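SM80.1 Vicilin (Solanum melongena, PDB 5VF5) is a 7S vicilin, a two-cupin plant protein that probably serves as a seed storage reserve and carries a bound copper ion. Local coordinates at residues 70-75 against 98-103; 211-216 against 232-237. All coordinates share one frame; numbering follows the deposited sequence. Where two conformers were deposited one is given.

Interaction 1: 70-75 against 98-103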
ATOM      1  N   GLU A  70       9.455  -7.981  -5.918  1.00 15.42           N
ATOM      2  CA  GLU A  70       8.798  -8.689  -4.834  1.00 13.88           C
ATOM      3  C   GLU A  70       7.640  -7.814  -4.347  1.00 14.61           C
ATOM      4  O   GLU A  70       7.862  -6.633  -4.084  1.00 19.71           O
ATOM      5  CB  GLU A  70       9.841  -8.845  -3.706  1.00 17.77           C
ATOM      6  CG  GLU A  70      11.127  -9.537  -4.143  1.00 21.39           C
ATOM      7  CD  GLU A  70      10.898 -10.986  -4.479  1.00 24.93           C
ATOM      8  OE1 GLU A  70       9.883 -11.520  -4.027  1.00 22.50           O
ATOM      9  OE2 GLU A  70      11.712 -11.565  -5.201  1.00 33.89           O
ATOM     10  N   ALA A  71       6.451  -8.363  -4.186  1.00 12.20           N
ATOM     11  CA  ALA A  71       5.276  -7.566  -3.941  1.00 11.50           C
ATOM     12  C   ALA A  71       4.506  -7.986  -2.721  1.00 11.97           C
ATOM     13  O   ALA A  71       4.554  -9.166  -2.311  1.00 13.67           O
ATOM     14  CB  ALA A  71       4.344  -7.535  -5.154  1.00 13.38           C
ATOM     15  N   ILE A  72       3.733  -7.061  -2.208  1.00 10.57           N
ATOM     16  CA  ILE A  72       2.696  -7.332  -1.220  1.00  9.95           C
ATOM     17  C   ILE A  72       1.408  -6.727  -1.763  1.00 10.19           C
ATOM     18  O   ILE A  72       1.377  -5.532  -2.097  1.00 11.73           O
ATOM     19  CB  ILE A  72       2.990  -6.697   0.146  1.00 11.17           C
ATOM     20  CG1 ILE A  72       4.329  -7.179   0.686  1.00 13.15           C
ATOM     21  CG2 ILE A  72       1.862  -7.014   1.094  1.00 12.25           C
ATOM     22  CD1 ILE A  72       4.745  -6.478   1.940  1.00 17.12           C
ATOM     23  N   PHE A  73       0.387  -7.558  -1.938  1.00  9.95           N
ATOM     24  CA  PHE A  73      -0.933  -7.141  -2.396  1.00 10.23           C
ATOM     25  C   PHE A  73      -1.828  -6.982  -1.178  1.00 10.29           C
ATOM     26  O   PHE A  73      -1.892  -7.888  -0.342  1.00 11.87           O
ATOM     27  CB  PHE A  73      -1.570  -8.184  -3.341  1.00 11.61           C
ATOM     28  CG  PHE A  73      -1.096  -8.208  -4.756  1.00 13.21           C
ATOM     29  CD1 PHE A  73       0.149  -7.757  -5.155  1.00 15.46           C
ATOM     30  CD2 PHE A  73      -1.937  -8.726  -5.731  1.00 16.22           C
ATOM     31  CE1 PHE A  73       0.525  -7.800  -6.476  1.00 15.79           C
ATOM     32  CE2 PHE A  73      -1.551  -8.771  -7.055  1.00 16.55           C
ATOM     33  CZ  PHE A  73      -0.310  -8.323  -7.417  1.00 16.20           C
ATOM     34  N   VAL A  74      -2.578  -5.908  -1.100  1.00 10.32           N
ATOM     35  CA  VAL A  74      -3.558  -5.669  -0.059  1.00  9.57           C
ATOM     36  C   VAL A  74      -4.883  -5.338  -0.698  1.00 11.58           C
ATOM     37  O   VAL A  74      -5.011  -4.373  -1.449  1.00 10.89           O
ATOM     38  CB  VAL A  74      -3.130  -4.537   0.876  1.00 10.79           C
ATOM     39  CG1 VAL A  74      -4.138  -4.331   2.015  1.00 13.18           C
ATOM     40  CG2 VAL A  74      -1.750  -4.777   1.416  1.00 12.55           C
ATOM     41  N   VAL A  75      -5.910  -6.149  -0.445  1.00 10.71           N
ATOM     42  CA  VAL A  75      -7.219  -5.875  -1.023  1.00 10.89           C
ATOM     43  C   VAL A  75      -7.934  -4.782  -0.242  1.00 12.04           C
ATOM     44  O   VAL A  75      -8.189  -4.913   0.955  1.00 12.86           O
ATOM     45  CB  VAL A  75      -8.093  -7.130  -1.080  1.00 11.92           C
ATOM     46  CG1 VAL A  75      -9.420  -6.834  -1.723  1.00 12.81           C
ATOM     47  CG2 VAL A  75      -7.377  -8.209  -1.848  1.00 14.25           C
ATOM     48  N   GLY A  98      -9.300  -6.662   2.986  1.00 14.05           N
ATOM     49  CA  GLY A  98      -8.408  -6.799   4.080  1.00 14.14           C
ATOM     50  C   GLY A  98      -7.357  -7.882   3.935  1.00 12.20           C
ATOM     51  O   GLY A  98      -6.424  -7.962   4.756  1.00 14.56           O
ATOM     52  N   ASP A  99      -7.491  -8.721   2.910  1.00 12.87           N
ATOM     53  CA  ASP A  99      -6.493  -9.763   2.688  1.00 12.58           C
ATOM     54  C   ASP A  99      -5.150  -9.157   2.280  1.00 11.91           C
ATOM     55  O   ASP A  99      -5.097  -8.194   1.472  1.00 13.08           O
ATOM     56  CB  ASP A  99      -6.922 -10.731   1.613  1.00 13.14           C
ATOM     57  CG  ASP A  99      -7.974 -11.739   2.064  1.00 13.91           C
ATOM     58  OD1 ASP A  99      -8.258 -11.901   3.287  1.00 17.63           O
ATOM     59  OD2 ASP A  99      -8.502 -12.425   1.145  1.00 16.76           O
ATOM     60  N   VAL A 100      -4.105  -9.737   2.817  1.00 11.59           N
ATOM     61  CA  VAL A 100      -2.724  -9.424   2.535  1.00 11.16           C
ATOM     62  C   VAL A 100      -2.048 -10.635   1.954  1.00 13.10           C
ATOM     63  O   VAL A 100      -2.135 -11.706   2.533  1.00 13.50           O
ATOM     64  CB  VAL A 100      -1.968  -8.987   3.802  1.00 13.11           C
ATOM     65  CG1 VAL A 100      -0.516  -8.669   3.488  1.00 14.11           C
ATOM     66  CG2 VAL A 100      -2.672  -7.819   4.495  1.00 14.82           C
ATOM     67  N   LEU A 101      -1.345 -10.484   0.820  1.00 11.31           N
ATOM     68  CA  LEU A 101      -0.703 -11.596   0.136  1.00 11.75           C
ATOM     69  C   LEU A 101       0.682 -11.189  -0.280  1.00 11.23           C
ATOM     70  O   LEU A 101       0.834 -10.193  -1.011  1.00 13.93           O
ATOM     71  CB  LEU A 101      -1.514 -12.027  -1.092  1.00 15.09           C
ATOM     72  CG  LEU A 101      -0.992 -13.231  -1.843  1.00 14.71           C
ATOM     73  CD1 LEU A 101      -1.166 -14.512  -1.069  1.00 19.48           C
ATOM     74  CD2 LEU A 101      -1.694 -13.319  -3.195  1.00 23.99           C
ATOM     75  N   ARG A 102       1.698 -11.912   0.182  1.00 12.10           N
ATOM     76  CA  ARG A 102       3.064 -11.743  -0.339  1.00 11.84           C
ATOM     77  C   ARG A 102       3.183 -12.544  -1.631  1.00 12.77           C
ATOM     78  O   ARG A 102       2.910 -13.736  -1.666  1.00 15.26           O
ATOM     79  CB  ARG A 102       4.040 -12.240   0.708  0.70 13.50           C
ATOM     80  CG  ARG A 102       5.486 -12.253   0.310  0.70 15.44           C
ATOM     81  CD  ARG A 102       6.144 -10.910   0.508  0.70 17.07           C
ATOM     82  NE  ARG A 102       7.550 -11.118   0.222  0.70 16.79           N
ATOM     83  CZ  ARG A 102       8.079 -11.154  -0.993  0.70 16.72           C
ATOM     84  NH1 ARG A 102       7.358 -10.813  -2.067  0.70 19.66           N
ATOM     85  NH2 ARG A 102       9.348 -11.436  -1.136  0.70 20.47           N
ATOM     86  N   LEU A 103       3.602 -11.854  -2.700  1.00 11.14           N
ATOM     87  CA  LEU A 103       3.801 -12.478  -4.001  1.00 11.53           C
ATOM     88  C   LEU A 103       5.294 -12.406  -4.352  1.00 12.62           C
ATOM     89  O   LEU A 103       5.893 -11.298  -4.537  1.00 13.93           O
ATOM     90  CB  LEU A 103       3.006 -11.692  -5.051  1.00 14.64           C
ATOM     91  CG  LEU A 103       2.918 -12.316  -6.418  1.00 16.33           C
ATOM     92  CD1 LEU A 103       2.110 -13.612  -6.399  1.00 20.13           C
ATOM     93  CD2 LEU A 103       2.317 -11.278  -7.380  1.00 21.03           C
TER
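Arg102 and Glu70 meet with their flat groups almost perpendicular, the carboxylate and guanidinium planes 87° apart. In the conformer described, both end nitrogens of Arg102 converge on one oxygen: NH2 lies 2.9 Å from Glu70 OE1 and approaches from above the carboxylate plane, while NH1 takes the anti lone pair in a longer, more bent bond. The arginine chain, bent about its CB-CG bond (chi2 84°), turns its guanidinium toward 70-75, where NH1 also donates to Ala71 O at 3.3 Å. Leu103 N reaches that same carbonyl oxygen from the opposite face at 2.9 Å. These bonds sit on an antiparallel ladder whose two strand axes run 161° to each other. On the face carrying Arg102, Ile72 CG2 lies 3.8 Å from Val100 CG1, the two branches side by side and pointing the same way, toward strand 243-250 of the second cupin. On the other face Leu103 CD2 comes to 4.0 Å from Phe73 CZ, beside Val122 and Val124 within the first barrel. Glu70 OE1 is also bound by Gly105 N, and Arg102 NH2 by Asp240. The buried guanidinium therefore has two carboxylate partners, which probably stabilise its positive charge at the edge of the sheet.

Interaction 2: 211-216 against 232-237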
ATOM      1  N   PHE A 211      -3.512 -13.653   4.443  1.00 15.00           N
ATOM      2  CA  PHE A 211      -3.935 -13.485   5.802  1.00 17.77           C
ATOM      3  C   PHE A 211      -4.741 -12.210   5.943  1.00 17.14           C
ATOM      4  O   PHE A 211      -4.649 -11.311   5.118  1.00 16.55           O
ATOM      5  CB  PHE A 211      -2.754 -13.496   6.791  1.00 22.23           C
ATOM      6  CG  PHE A 211      -1.635 -12.575   6.436  1.00 23.69           C
ATOM      7  CD1 PHE A 211      -0.622 -12.992   5.581  1.00 23.63           C
ATOM      8  CD2 PHE A 211      -1.542 -11.321   7.029  1.00 29.07           C
ATOM      9  CE1 PHE A 211       0.448 -12.140   5.273  1.00 28.59           C
ATOM     10  CE2 PHE A 211      -0.488 -10.483   6.730  1.00 29.45           C
ATOM     11  CZ  PHE A 211       0.509 -10.894   5.871  1.00 23.88           C
ATOM     12  N   ASN A 212      -5.488 -12.102   7.032  1.00 18.47           N
ATOM     13  CA  ASN A 212      -6.466 -11.019   7.208  1.00 17.29           C
ATOM     14  C   ASN A 212      -6.642 -10.779   8.703  1.00 18.76           C
ATOM     15  O   ASN A 212      -6.908 -11.721   9.454  1.00 25.20           O
ATOM     16  CB  ASN A 212      -7.769 -11.434   6.540  1.00 21.93           C
ATOM     17  CG  ASN A 212      -8.783 -10.310   6.425  1.00 21.21           C
ATOM     18  OD1 ASN A 212      -9.101  -9.668   7.414  1.00 25.25           O
ATOM     19  ND2 ASN A 212      -9.332 -10.086   5.191  1.00 19.73           N
ATOM     20  N   LEU A 213      -6.435  -9.538   9.136  1.00 18.38           N
ATOM     21  CA  LEU A 213      -6.484  -9.208  10.562  0.60 17.70           C
ATOM     22  C   LEU A 213      -7.741  -8.411  10.930  1.00 19.72           C
ATOM     23  O   LEU A 213      -7.846  -7.960  12.069  1.00 20.66           O
ATOM     24  CB  LEU A 213      -5.231  -8.395  10.937  0.60 20.67           C
ATOM     25  CG  LEU A 213      -3.872  -9.120  10.935  0.60 21.20           C
ATOM     26  CD1 LEU A 213      -3.318  -9.407   9.539  0.60 22.13           C
ATOM     27  CD2 LEU A 213      -2.843  -8.302  11.706  0.60 18.41           C
ATOM     28  N   MET A 214      -8.687  -8.285   9.988  0.50 23.44           N
ATOM     29  CA  MET A 214      -9.840  -7.379  10.134  0.50 25.99           C
ATOM     30  C   MET A 214     -10.650  -7.673  11.390  0.50 27.15           C
ATOM     31  O   MET A 214     -11.145  -6.755  12.039  0.50 27.64           O
ATOM     32  CB  MET A 214     -10.784  -7.474   8.931  0.50 27.05           C
ATOM     33  CG  MET A 214     -10.406  -6.616   7.728  0.50 25.81           C
ATOM     34  SD  MET A 214     -11.769  -6.526   6.539  0.50 35.83           S
ATOM     35  CE  MET A 214     -12.996  -5.639   7.491  0.50 33.59           C
ATOM     36  N   LYS A 215     -10.753  -8.956  11.733  1.00 26.05           N
ATOM     37  CA  LYS A 215     -11.593  -9.421  12.874  1.00 29.07           C
ATOM     38  C   LYS A 215     -10.875  -9.426  14.244  1.00 24.62           C
ATOM     39  O   LYS A 215     -11.487  -9.699  15.287  1.00 31.13           O
ATOM     40  CB  LYS A 215     -12.169 -10.807  12.599  1.00 36.37           C
ATOM     41  CG  LYS A 215     -13.206 -10.822  11.485  1.00 42.85           C
ATOM     42  CD  LYS A 215     -13.687 -12.235  11.214  1.00 56.77           C
ATOM     43  CE  LYS A 215     -15.028 -12.249  10.495  1.00 63.38           C
ATOM     44  NZ  LYS A 215     -15.509 -13.641  10.278  1.00 73.76           N
ATOM     45  N   GLU A 216      -9.588  -9.118  14.239  1.00 22.04           N
ATOM     46  CA  GLU A 216      -8.793  -9.103  15.461  1.00 21.55           C
ATOM     47  C   GLU A 216      -9.025  -7.816  16.222  1.00 22.27           C
ATOM     48  O   GLU A 216      -9.430  -6.795  15.646  1.00 25.08           O
ATOM     49  CB  GLU A 216      -7.302  -9.244  15.129  1.00 23.45           C
ATOM     50  CG  GLU A 216      -7.003 -10.567  14.436  1.00 24.34           C
ATOM     51  CD  GLU A 216      -5.542 -10.786  14.161  1.00 26.84           C
ATOM     52  OE1 GLU A 216      -4.688  -9.998  14.629  1.00 30.15           O
ATOM     53  OE2 GLU A 216      -5.237 -11.782  13.474  1.00 35.41           O
ATOM     54  N   PRO A 232       6.373  -7.942  10.474  1.00 14.82           N
ATOM     55  CA  PRO A 232       7.241  -9.081  10.173  1.00 15.74           C
ATOM     56  C   PRO A 232       7.610  -9.895  11.403  1.00 17.13           C
ATOM     57  O   PRO A 232       8.020 -11.032  11.255  1.00 19.83           O
ATOM     58  CB  PRO A 232       8.457  -8.438   9.503  1.00 17.33           C
ATOM     59  CG  PRO A 232       8.474  -7.048  10.048  1.00 17.17           C
ATOM     60  CD  PRO A 232       7.066  -6.669  10.228  1.00 17.38           C
ATOM     61  N   GLU A 233       7.491  -9.319  12.604  1.00 16.99           N
ATOM     62  CA  GLU A 233       7.713 -10.105  13.826  1.00 18.96           C
ATOM     63  C   GLU A 233       6.750 -11.282  13.852  1.00 19.93           C
ATOM     64  O   GLU A 233       7.120 -12.384  14.242  1.00 23.06           O
ATOM     65  CB  GLU A 233       7.498  -9.231  15.066  1.00 23.14           C
ATOM     66  CG  GLU A 233       8.648  -8.323  15.458  1.00 29.09           C
ATOM     67  CD  GLU A 233       8.601  -6.938  14.847  1.00 28.96           C
ATOM     68  OE1 GLU A 233       7.926  -6.778  13.781  1.00 26.10           O
ATOM     69  OE2 GLU A 233       9.249  -6.021  15.423  1.00 23.79           O
ATOM     70  N   ARG A 234       5.499 -11.026  13.493  1.00 17.95           N
ATOM     71  CA  ARG A 234       4.452 -12.036  13.493  1.00 19.14           C
ATOM     72  C   ARG A 234       4.296 -12.863  12.230  1.00 18.58           C
ATOM     73  O   ARG A 234       3.978 -14.048  12.302  1.00 22.82           O
ATOM     74  CB  ARG A 234       3.131 -11.363  13.852  1.00 21.40           C
ATOM     75  CG  ARG A 234       1.935 -12.276  13.831  1.00 22.91           C
ATOM     76  CD  ARG A 234       0.708 -11.618  14.386  1.00 23.14           C
ATOM     77  NE  ARG A 234      -0.439 -12.486  14.203  1.00 24.97           N
ATOM     78  CZ  ARG A 234      -1.708 -12.082  14.214  1.00 25.49           C
ATOM     79  NH1 ARG A 234      -2.030 -10.814  14.448  1.00 27.43           N
ATOM     80  NH2 ARG A 234      -2.674 -12.973  14.010  1.00 32.16           N
ATOM     81  N   PHE A 235       4.469 -12.222  11.079  1.00 15.61           N
ATOM     82  CA  PHE A 235       4.177 -12.811   9.793  1.00 15.19           C
ATOM     83  C   PHE A 235       5.462 -13.034   9.044  1.00 17.28           C
ATOM     84  O   PHE A 235       6.040 -12.086   8.474  1.00 17.88           O
ATOM     85  CB  PHE A 235       3.229 -11.900   9.019  1.00 16.16           C
ATOM     86  CG  PHE A 235       1.846 -11.896   9.592  1.00 16.42           C
ATOM     87  CD1 PHE A 235       0.948 -12.922   9.303  1.00 21.12           C
ATOM     88  CD2 PHE A 235       1.466 -10.920  10.465  1.00 18.67           C
ATOM     89  CE1 PHE A 235      -0.310 -12.932   9.878  1.00 21.68           C
ATOM     90  CE2 PHE A 235       0.204 -10.901  11.023  1.00 18.50           C
ATOM     91  CZ  PHE A 235      -0.690 -11.908  10.723  1.00 19.16           C
ATOM     92  N   GLU A 236       5.932 -14.276   9.024  1.00 19.78           N
ATOM     93  CA  GLU A 236       7.218 -14.604   8.437  1.00 20.19           C
ATOM     94  C   GLU A 236       7.274 -14.215   6.936  1.00 18.98           C
ATOM     95  O   GLU A 236       8.334 -13.862   6.419  1.00 20.10           O
ATOM     96  CB  GLU A 236       7.516 -16.105   8.644  1.00 26.02           C
ATOM     97  CG  GLU A 236       6.808 -17.041   7.688  1.00 35.88           C
ATOM     98  N   GLN A 237       6.133 -14.278   6.264  1.00 20.39           N
ATOM     99  CA  GLN A 237       6.174 -13.955   4.835  0.60 19.31           C
ATOM    100  C   GLN A 237       6.462 -12.484   4.564  1.00 17.46           C
ATOM    101  O   GLN A 237       6.807 -12.179   3.428  1.00 18.67           O
ATOM    102  CB  GLN A 237       4.924 -14.346   4.075  0.60 20.54           C
ATOM    103  CG  GLN A 237       3.670 -13.638   4.535  0.60 19.02           C
ATOM    104  CD  GLN A 237       2.902 -14.512   5.496  0.60 22.47           C
ATOM    105  OE1 GLN A 237       3.357 -14.795   6.613  0.60 26.56           O
ATOM    106  NE2 GLN A 237       1.750 -14.956   5.066  0.60 24.78           N
TER
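Arg234 and Glu216 face each other end-on across the two loops, in a two-pronged salt bridge with one bond to each oxygen. NH1 of Arg234 donates to Glu216 OE1 at 2.8 Å, nearly straight at 174° and on the syn lone pair; NH2 of Arg234 meets Glu216 OE2 at 2.9 Å on the syn side, somewhat out of the carboxylate plane. With the planes only 24° apart the groups are nearly coplanar, and the arginine chain, extended from CG to NE, carries its guanidinium across to the acid. Beneath the salt bridge lie the rings. Phe235 has Arg234 CG over one face and Phe211 over the other, the latter an offset stack with centroids 4.2 Å apart and planes at 13°. Leu213 reaches both neighbours, its CD1 3.8 Å from Phe235 CZ and its CD2 beside Arg234 NH1. The Gln237 amide, modelled in two conformers, approaches Phe211 obliquely, its plane steeply inclined to the ring in the one described.

The turn in 211-216 is tied locally: Asn212 OD1 accepts from Met214 N at 3.0 Å, an Asx turn, and Glu216 N closes a type I turn on Leu213 O at 3.0 Å. Asn212 ND2 is in turn bonded to Asp99 OD1 and Arg97 O. In 232-237, Ser231 OG accepts from Arg234 N, and Arg239 binds the carbonyls of Pro232 and Glu233. Both carboxylate oxygens of Glu216 thus have a charged donor, and the paired ions, lying at the surface over a layered apolar stack, join the loops flanking strands 220-222 and 225-230 by charge as well as by packing.

In the fold
Interaction 1 closes before interaction 2 opens along the chain, and the two belong to different cupin domains, yet their centres are only 11 Å apart. The strand pair of interaction 1 forms one end of a six-stranded antiparallel sheet in the first cupin; interaction 2 joins loops next to the last two strands, 225-230 and the outermost 220-222, of a seven-stranded sheet in the second. They touch directly: Val100 N lies 2.8 Å from Phe211 O, a probable hydrogen bond, which fastens the start of 211-216 to the edge strand 100-103, while Arg102 CD packs against Gln237 O. This places both contacts at the junction of the two barrels of the bicupin, interaction 1 buried and interaction 2 nearer the surface.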